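Local structure of flavohemoprotein (Vibrio cholerae O1 biovar El Tor, 4EH1) at residues A131-L136 with Q169-Q174; Q174-D179 with G188-A193. The protein probably detoxifies nitric oxide by oxidising it to nitrate with O2 and NAD(P)H, this chain being its FAD- and NAD(P)H-binding reductase domain. One frame throughout, in Å; residues are numbered along the deposited sequence.

Contact 1: residues A131-L136 with Q169-Q174; sequences AILHTL and QGWMQQ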
ATOM      1  N   ALA A 131      -3.675  -1.391  17.607  1.00 22.41           N
ATOM      2  CA  ALA A 131      -3.771  -2.754  18.141  1.00 26.07           C
ATOM      3  C   ALA A 131      -4.749  -2.738  19.294  1.00 26.78           C
ATOM      4  O   ALA A 131      -5.566  -3.629  19.430  1.00 28.39           O
ATOM      5  CB  ALA A 131      -2.376  -3.293  18.594  1.00 19.37           C
ATOM      6  N   ILE A 132      -4.683  -1.691  20.109  1.00 30.19           N
ATOM      7  CA  ILE A 132      -5.561  -1.584  21.265  1.00 24.24           C
ATOM      8  C   ILE A 132      -7.019  -1.380  20.844  1.00 31.62           C
ATOM      9  O   ILE A 132      -7.891  -2.089  21.329  1.00 28.26           O
ATOM     10  CB  ILE A 132      -5.103  -0.484  22.223  1.00 23.40           C
ATOM     11  CG1 ILE A 132      -3.694  -0.819  22.772  1.00 23.65           C
ATOM     12  CG2 ILE A 132      -6.118  -0.317  23.372  1.00 22.85           C
ATOM     13  CD1 ILE A 132      -3.111   0.237  23.729  1.00 25.24           C
ATOM     14  N   LEU A 133      -7.279  -0.440  19.931  1.00 28.93           N
ATOM     15  CA  LEU A 133      -8.620  -0.304  19.388  1.00 26.62           C
ATOM     16  C   LEU A 133      -9.186  -1.622  18.893  1.00 26.41           C
ATOM     17  O   LEU A 133     -10.317  -1.967  19.208  1.00 26.86           O
ATOM     18  CB  LEU A 133      -8.639   0.638  18.196  1.00 24.75           C
ATOM     19  CG  LEU A 133      -8.528   2.128  18.472  1.00 32.62           C
ATOM     20  CD1 LEU A 133      -8.452   2.882  17.129  1.00 21.48           C
ATOM     21  CD2 LEU A 133      -9.696   2.610  19.346  1.00 29.27           C
ATOM     22  N   HIS A 134      -8.427  -2.332  18.067  1.00 25.44           N
ATOM     23  CA  HIS A 134      -8.947  -3.586  17.525  1.00 27.71           C
ATOM     24  C   HIS A 134      -9.254  -4.623  18.604  1.00 31.20           C
ATOM     25  O   HIS A 134     -10.257  -5.355  18.506  1.00 29.92           O
ATOM     26  CB  HIS A 134      -8.035  -4.174  16.455  1.00 25.57           C
ATOM     27  CG  HIS A 134      -8.176  -3.514  15.122  1.00 32.44           C
ATOM     28  ND1 HIS A 134      -9.330  -3.604  14.367  1.00 32.66           N
ATOM     29  CD2 HIS A 134      -7.308  -2.761  14.399  1.00 28.43           C
ATOM     30  CE1 HIS A 134      -9.165  -2.942  13.234  1.00 27.74           C
ATOM     31  NE2 HIS A 134      -7.952  -2.407  13.238  1.00 33.78           N
ATOM     32  N   THR A 135      -8.412  -4.668  19.637  1.00 29.47           N
ATOM     33  CA  THR A 135      -8.610  -5.608  20.755  1.00 23.50           C
ATOM     34  C   THR A 135      -9.871  -5.246  21.541  1.00 28.69           C
ATOM     35  O   THR A 135     -10.659  -6.114  21.884  1.00 26.72           O
ATOM     36  CB  THR A 135      -7.405  -5.615  21.738  1.00 22.59           C
ATOM     37  OG1 THR A 135      -6.224  -5.902  21.003  1.00 27.75           O
ATOM     38  CG2 THR A 135      -7.590  -6.702  22.818  1.00 26.93           C
ATOM     39  N   LEU A 136     -10.058  -3.956  21.814  1.00 33.35           N
ATOM     40  CA  LEU A 136     -11.215  -3.512  22.583  1.00 31.30           C
ATOM     41  C   LEU A 136     -12.491  -3.711  21.781  1.00 28.70           C
ATOM     42  O   LEU A 136     -13.535  -3.931  22.359  1.00 27.99           O
ATOM     43  CB  LEU A 136     -11.059  -2.044  23.000  1.00 23.18           C
ATOM     44  CG  LEU A 136      -9.864  -1.774  23.931  1.00 28.11           C
ATOM     45  CD1 LEU A 136      -9.794  -0.280  24.325  1.00 34.42           C
ATOM     46  CD2 LEU A 136      -9.892  -2.613  25.190  1.00 27.73           C
ATOM     47  N   GLN A 169     -18.501   0.597  17.220  1.00 29.47           N
ATOM     48  CA  GLN A 169     -18.447   0.316  18.671  1.00 29.88           C
ATOM     49  C   GLN A 169     -19.144   1.352  19.556  1.00 31.93           C
ATOM     50  O   GLN A 169     -19.176   1.191  20.776  1.00 30.71           O
ATOM     51  CB  GLN A 169     -16.982   0.198  19.154  1.00 25.44           C
ATOM     52  CG  GLN A 169     -16.178  -0.940  18.492  1.00 27.15           C
ATOM     53  CD  GLN A 169     -16.846  -2.300  18.680  1.00 31.45           C
ATOM     54  OE1 GLN A 169     -17.350  -2.616  19.773  1.00 36.90           O
ATOM     55  NE2 GLN A 169     -16.891  -3.093  17.615  1.00 28.32           N
ATOM     56  N   GLY A 170     -19.648   2.437  18.967  1.00 35.95           N
ATOM     57  CA  GLY A 170     -20.222   3.514  19.759  1.00 34.54           C
ATOM     58  C   GLY A 170     -19.220   4.261  20.646  1.00 33.60           C
ATOM     59  O   GLY A 170     -19.530   4.666  21.768  1.00 38.56           O
ATOM     60  N   TRP A 171     -18.021   4.454  20.126  1.00 27.64           N
ATOM     61  CA  TRP A 171     -16.964   5.167  20.836  1.00 26.94           C
ATOM     62  C   TRP A 171     -16.874   6.642  20.435  1.00 34.52           C
ATOM     63  O   TRP A 171     -17.662   7.106  19.609  1.00 27.40           O
ATOM     64  CB  TRP A 171     -15.623   4.509  20.541  1.00 24.03           C
ATOM     65  CG  TRP A 171     -15.520   3.123  21.116  1.00 25.81           C
ATOM     66  CD1 TRP A 171     -16.290   2.576  22.132  1.00 26.49           C
ATOM     67  CD2 TRP A 171     -14.579   2.118  20.736  1.00 22.41           C
ATOM     68  NE1 TRP A 171     -15.888   1.276  22.377  1.00 30.01           N
ATOM     69  CE2 TRP A 171     -14.834   0.975  21.548  1.00 30.81           C
ATOM     70  CE3 TRP A 171     -13.557   2.057  19.775  1.00 26.76           C
ATOM     71  CZ2 TRP A 171     -14.100  -0.208  21.418  1.00 29.61           C
ATOM     72  CZ3 TRP A 171     -12.808   0.876  19.654  1.00 27.49           C
ATOM     73  CH2 TRP A 171     -13.088  -0.238  20.470  1.00 31.73           C
ATOM     74  N   MET A 172     -15.926   7.372  21.035  1.00 24.16           N
ATOM     75  CA  MET A 172     -15.797   8.794  20.764  1.00 32.83           C
ATOM     76  C   MET A 172     -14.408   9.054  20.206  1.00 30.31           C
ATOM     77  O   MET A 172     -13.436   8.416  20.614  1.00 23.60           O
ATOM     78  CB  MET A 172     -15.974   9.621  22.047  1.00 39.67           C
ATOM     79  CG  MET A 172     -17.001   9.091  23.057  1.00 41.80           C
ATOM     80  SD  MET A 172     -18.725   9.235  22.534  1.00 47.22           S
ATOM     81  CE  MET A 172     -18.860  10.967  22.035  1.00 40.95           C
ATOM     82  N   GLN A 173     -14.310   9.976  19.258  1.00 27.89           N
ATOM     83  CA  GLN A 173     -12.997  10.399  18.812  1.00 30.77           C
ATOM     84  C   GLN A 173     -12.955  11.904  18.542  1.00 30.33           C
ATOM     85  O   GLN A 173     -13.979  12.522  18.197  1.00 26.59           O
ATOM     86  CB  GLN A 173     -12.504   9.568  17.613  1.00 30.64           C
ATOM     87  CG  GLN A 173     -12.840  10.113  16.221  1.00 35.91           C
ATOM     88  CD  GLN A 173     -11.956   9.482  15.112  1.00 31.34           C
ATOM     89  OE1 GLN A 173     -10.731   9.424  15.230  1.00 28.94           O
ATOM     90  NE2 GLN A 173     -12.586   9.026  14.038  1.00 30.70           N
ATOM     91  N   GLN A 174     -11.781  12.487  18.756  1.00 23.25           N
ATOM     92  CA  GLN A 174     -11.505  13.854  18.315  1.00 27.36           C
ATOM     93  C   GLN A 174     -10.151  13.830  17.610  1.00 29.19           C
ATOM     94  O   GLN A 174      -9.191  13.255  18.124  1.00 26.22           O
ATOM     95  CB  GLN A 174     -11.482  14.851  19.485  1.00 28.80           C
ATOM     96  CG  GLN A 174     -11.207  16.317  19.044  1.00 28.62           C
ATOM     97  CD  GLN A 174     -12.177  16.797  17.947  1.00 35.70           C
ATOM     98  OE1 GLN A 174     -11.769  17.160  16.823  1.00 36.48           O
ATOM     99  NE2 GLN A 174     -13.457  16.823  18.280  1.00 28.62           N
TER
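The indole of Trp-171 reaches across to helix 126-138 and meets Leu-133 and Leu-136, one turn apart on that helix. From CB the ring is carried toward the helix. CG lies anti to the carbonyl carbon, chi1 -67°, and the six-membered ring leads. CE3 and CZ3 lie alongside Leu-133, whose CD2 is 3.6 Å from CZ3 of Trp-171. The two side chains run past each other in opposite directions. CH2 of Trp-171 stands 3.5 Å from the backbone O of Leu-133, which sits at the ring edge and near its plane. CH2 of Trp-171 also lies 3.7 Å from CB of Leu-136. CZ2 comes next to the backbone C and O of Leu-136. The side chains meet by apolar packing, and the backbone of Leu-133 and Leu-136 also borders the ring. The pyrrole nitrogen NE1 is bonded to Lys-141 O, so the buried N-H is satisfied. One ring face is covered by Gln-169, whose CB lies 3.3 Å above the plane. Gly-170, with positive phi, lets the chain leave helix 159-169 before Trp-171. Trp-171 thus lies in the turn between helix 159-169 and strand 172-177, within the NAD-binding domain. On strand 144-150, Val-144 touches both Trp-171 and Leu-136, and Tyr-146 touches Leu-133. Leu-165 of helix 159-169 also packs on Leu-133.

Contact 2: residues Q174-D179 with G188-A193; sequences QVWYRD and GEMQLA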
ATOM      1  N   GLN A 174     -11.781  12.487  18.756  1.00 23.25           N
ATOM      2  CA  GLN A 174     -11.505  13.854  18.315  1.00 27.36           C
ATOM      3  C   GLN A 174     -10.151  13.830  17.610  1.00 29.19           C
ATOM      4  O   GLN A 174      -9.191  13.255  18.124  1.00 26.22           O
ATOM      5  CB  GLN A 174     -11.482  14.851  19.485  1.00 28.80           C
ATOM      6  CG  GLN A 174     -11.207  16.317  19.044  1.00 28.62           C
ATOM      7  CD  GLN A 174     -12.177  16.797  17.947  1.00 35.70           C
ATOM      8  OE1 GLN A 174     -11.769  17.160  16.823  1.00 36.48           O
ATOM      9  NE2 GLN A 174     -13.457  16.823  18.280  1.00 28.62           N
ATOM     10  N   VAL A 175     -10.091  14.451  16.437  1.00 22.71           N
ATOM     11  CA  VAL A 175      -8.848  14.585  15.705  1.00 21.36           C
ATOM     12  C   VAL A 175      -8.362  16.064  15.597  1.00 28.19           C
ATOM     13  O   VAL A 175      -9.168  16.965  15.443  1.00 26.19           O
ATOM     14  CB  VAL A 175      -9.000  13.976  14.315  1.00 28.28           C
ATOM     15  CG1 VAL A 175      -7.797  14.329  13.436  1.00 29.54           C
ATOM     16  CG2 VAL A 175      -9.192  12.415  14.434  1.00 22.04           C
ATOM     17  N   TRP A 176      -7.050  16.293  15.713  1.00 21.77           N
ATOM     18  CA  TRP A 176      -6.440  17.614  15.511  1.00 22.45           C
ATOM     19  C   TRP A 176      -5.459  17.570  14.312  1.00 28.81           C
ATOM     20  O   TRP A 176      -4.678  16.613  14.169  1.00 26.28           O
ATOM     21  CB  TRP A 176      -5.637  18.042  16.745  1.00 22.50           C
ATOM     22  CG  TRP A 176      -6.435  18.452  17.938  1.00 24.12           C
ATOM     23  CD1 TRP A 176      -6.675  19.710  18.365  1.00 25.79           C
ATOM     24  CD2 TRP A 176      -7.077  17.580  18.872  1.00 24.35           C
ATOM     25  NE1 TRP A 176      -7.437  19.684  19.498  1.00 26.62           N
ATOM     26  CE2 TRP A 176      -7.688  18.391  19.844  1.00 24.77           C
ATOM     27  CE3 TRP A 176      -7.199  16.187  18.971  1.00 24.76           C
ATOM     28  CZ2 TRP A 176      -8.417  17.867  20.913  1.00 25.01           C
ATOM     29  CZ3 TRP A 176      -7.904  15.663  20.042  1.00 23.30           C
ATOM     30  CH2 TRP A 176      -8.501  16.508  21.002  1.00 23.10           C
ATOM     31  N   TYR A 177      -5.504  18.592  13.452  1.00 26.04           N
ATOM     32  CA  TYR A 177      -4.534  18.728  12.361  1.00 24.54           C
ATOM     33  C   TYR A 177      -3.716  19.947  12.717  1.00 32.43           C
ATOM     34  O   TYR A 177      -4.266  21.038  12.960  1.00 27.52           O
ATOM     35  CB  TYR A 177      -5.212  18.959  11.003  1.00 27.16           C
ATOM     36  CG  TYR A 177      -5.925  17.776  10.360  1.00 27.21           C
ATOM     37  CD1 TYR A 177      -5.752  16.467  10.832  1.00 24.15           C
ATOM     38  CD2 TYR A 177      -6.763  17.971   9.251  1.00 27.87           C
ATOM     39  CE1 TYR A 177      -6.409  15.386  10.222  1.00 23.82           C
ATOM     40  CE2 TYR A 177      -7.431  16.902   8.647  1.00 28.05           C
ATOM     41  CZ  TYR A 177      -7.245  15.601   9.146  1.00 25.99           C
ATOM     42  OH  TYR A 177      -7.894  14.524   8.542  1.00 26.55           O
ATOM     43  N   ARG A 178      -2.405  19.770  12.788  1.00 29.69           N
ATOM     44  CA  ARG A 178      -1.532  20.885  13.163  1.00 31.23           C
ATOM     45  C   ARG A 178      -1.514  21.984  12.099  1.00 34.70           C
ATOM     46  O   ARG A 178      -1.444  23.157  12.428  1.00 31.06           O
ATOM     47  CB  ARG A 178      -0.108  20.399  13.363  1.00 27.33           C
ATOM     48  CG  ARG A 178       0.841  21.420  13.930  1.00 32.87           C
ATOM     49  CD  ARG A 178       2.242  20.874  13.851  1.00 35.18           C
ATOM     50  NE  ARG A 178       2.749  20.881  12.484  1.00 33.74           N
ATOM     51  CZ  ARG A 178       3.848  20.239  12.111  1.00 34.43           C
ATOM     52  NH1 ARG A 178       4.544  19.556  13.006  1.00 29.76           N
ATOM     53  NH2 ARG A 178       4.250  20.288  10.855  1.00 32.18           N
ATOM     54  N   ASP A 179      -1.589  21.608  10.827  1.00 30.97           N
ATOM     55  CA  ASP A 179      -1.289  22.575   9.763  1.00 35.09           C
ATOM     56  C   ASP A 179      -2.449  23.009   8.871  1.00 37.91           C
ATOM     57  O   ASP A 179      -2.251  23.795   7.963  1.00 35.92           O
ATOM     58  CB  ASP A 179      -0.153  22.059   8.873  1.00 35.20           C
ATOM     59  CG  ASP A 179       1.118  21.826   9.637  1.00 40.81           C
ATOM     60  OD1 ASP A 179       1.351  22.573  10.602  1.00 40.63           O
ATOM     61  OD2 ASP A 179       1.875  20.891   9.281  1.00 43.03           O
ATOM     62  N   GLY A 188      -4.774  22.817  15.113  1.00 41.67           N
ATOM     63  CA  GLY A 188      -3.827  23.264  16.114  1.00 38.49           C
ATOM     64  C   GLY A 188      -3.306  22.167  17.013  1.00 35.20           C
ATOM     65  O   GLY A 188      -3.382  20.989  16.671  1.00 35.82           O
ATOM     66  N   GLU A 189      -2.765  22.553  18.161  1.00 34.58           N
ATOM     67  CA  GLU A 189      -2.294  21.567  19.120  1.00 38.66           C
ATOM     68  C   GLU A 189      -3.469  20.978  19.900  1.00 35.01           C
ATOM     69  O   GLU A 189      -4.524  21.612  20.090  1.00 31.91           O
ATOM     70  CB  GLU A 189      -1.241  22.150  20.076  1.00 45.33           C
ATOM     71  CG  GLU A 189       0.102  22.522  19.402  1.00 64.31           C
ATOM     72  CD  GLU A 189       0.917  21.307  18.888  1.00 71.48           C
ATOM     73  OE1 GLU A 189       1.250  20.416  19.709  1.00 79.02           O
ATOM     74  OE2 GLU A 189       1.242  21.250  17.667  1.00 61.61           O
ATOM     75  N   MET A 190      -3.265  19.751  20.344  1.00 38.94           N
ATOM     76  CA  MET A 190      -4.249  19.035  21.118  1.00 35.24           C
ATOM     77  C   MET A 190      -4.399  19.730  22.471  1.00 39.49           C
ATOM     78  O   MET A 190      -3.491  19.730  23.274  1.00 44.75           O
ATOM     79  CB  MET A 190      -3.773  17.590  21.329  1.00 26.38           C
ATOM     80  CG  MET A 190      -4.870  16.692  21.907  1.00 29.90           C
ATOM     81  SD  MET A 190      -4.345  15.005  22.261  1.00 31.37           S
ATOM     82  CE  MET A 190      -4.193  14.277  20.612  1.00 23.95           C
ATOM     83  N   GLN A 191      -5.541  20.328  22.728  1.00 43.13           N
ATOM     84  CA  GLN A 191      -5.758  20.941  24.029  1.00 42.40           C
ATOM     85  C   GLN A 191      -6.888  20.236  24.751  1.00 40.32           C
ATOM     86  O   GLN A 191      -7.984  20.101  24.205  1.00 40.86           O
ATOM     87  CB  GLN A 191      -6.032  22.426  23.868  1.00 55.22           C
ATOM     88  CG  GLN A 191      -4.751  23.198  23.632  1.00 64.88           C
ATOM     89  CD  GLN A 191      -5.013  24.608  23.203  1.00 77.35           C
ATOM     90  OE1 GLN A 191      -5.471  24.849  22.086  1.00 84.02           O
ATOM     91  NE2 GLN A 191      -4.732  25.558  24.086  1.00 80.79           N
ATOM     92  N   LEU A 192      -6.615  19.785  25.977  1.00 33.90           N
ATOM     93  CA  LEU A 192      -7.507  18.851  26.668  1.00 37.76           C
ATOM     94  C   LEU A 192      -8.513  19.483  27.643  1.00 43.14           C
ATOM     95  O   LEU A 192      -9.455  18.820  28.072  1.00 44.14           O
ATOM     96  CB  LEU A 192      -6.680  17.791  27.411  1.00 33.29           C
ATOM     97  CG  LEU A 192      -5.631  17.038  26.591  1.00 38.71           C
ATOM     98  CD1 LEU A 192      -4.784  16.242  27.552  1.00 41.48           C
ATOM     99  CD2 LEU A 192      -6.245  16.108  25.541  1.00 33.15           C
ATOM    100  N   ALA A 193      -8.321  20.756  27.969  1.00 43.56           N
ATOM    101  CA  ALA A 193      -9.004  21.408  29.093  1.00 44.91           C
ATOM    102  C   ALA A 193     -10.506  21.462  28.952  1.00 43.99           C
ATOM    103  O   ALA A 193     -11.222  21.551  29.941  1.00 47.62           O
ATOM    104  CB  ALA A 193      -8.458  22.848  29.282  1.00 45.11           C
TER
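Segments 174-179 and 188-193 come closest just past the end of strand 172-177, at Arg-178 and Gly-188, whose CA atoms are 4.4 Å apart. They are farther apart at Trp-176 and Met-190. One backbone bond joins them, from Gly-188 N to Tyr-177 O, 2.8 Å long. It is nearly straight at the hydrogen, 166°, but the donor stands above the carbonyl plane. Gly-188 has backbone angles open essentially to glycine. The contact lies near the edge of the parallel sheet of the NAD-binding domain, where Val-175 pairs with Leu-186 of strand 186-187. Met-190 O is hydrogen-bonded to Tyr-215 and Gln-219 of helix 210-223.

Trp-176 carries most of the packing. Its indole points at the loop and is sandwiched. CG of Met-190 lies over one face of the Trp-176 six-membered ring, 3.5 Å from the centroid and almost on the normal, a CH-pi contact. CG of Gln-174 covers the opposite face. Met-190 holds CG anti to its backbone N, chi1 -169°, and crosses the indole at about a right angle. Its chain then bends at chi3, which brings CE of Met-190 to 3.9 Å from CE3 of Trp-176. SD of Met-190 stands 4.6 Å from the centroid of the Trp-176 six-membered ring, a Met-aromatic contact at a distance. At the pyrrole end, CD1 of Trp-176 lies 3.3 Å from the backbone O of Glu-189.

Farther out, Arg-178 and Glu-189 run side by side. The nearest atoms there are Arg-178 CG and Glu-189 OE2, 3.8 Å apart. The guanidinium instead grips Asp-179 side-on, with NE to OD1 and NH2 to OD2. OH of Tyr-177 is hydrogen-bonded to ND1 of His-156.

The chemistry is therefore mainly aromatic and apolar inside, with charges at the rim. Glu-189 may add a weak electrostatic pull on Arg-178, but the salt bridge belongs to Asp-179.

In the fold
From the N terminus, the chain first passes through the FAD-binding barrel and then enters the NAD-binding domain. Helix 126-138 follows strand 117-122. Contact 1 closes the loop from this helix through strand 144-150 and helix 159-169 to the turn before strand 172-177. Contact 2 begins only as contact 1 ends. It closes a much shorter loop, of eight residues, which contains strand 186-187, the outermost strand of the parallel sheet on that side. The two are in series and share Gln-174; they neither nest nor cross. Their centres are about 19 Å apart. Contact 1 ties helix 126-138 to the turn just before strand 172-177, and contact 2 ties the strand's end to the loop leading toward strand 203-208.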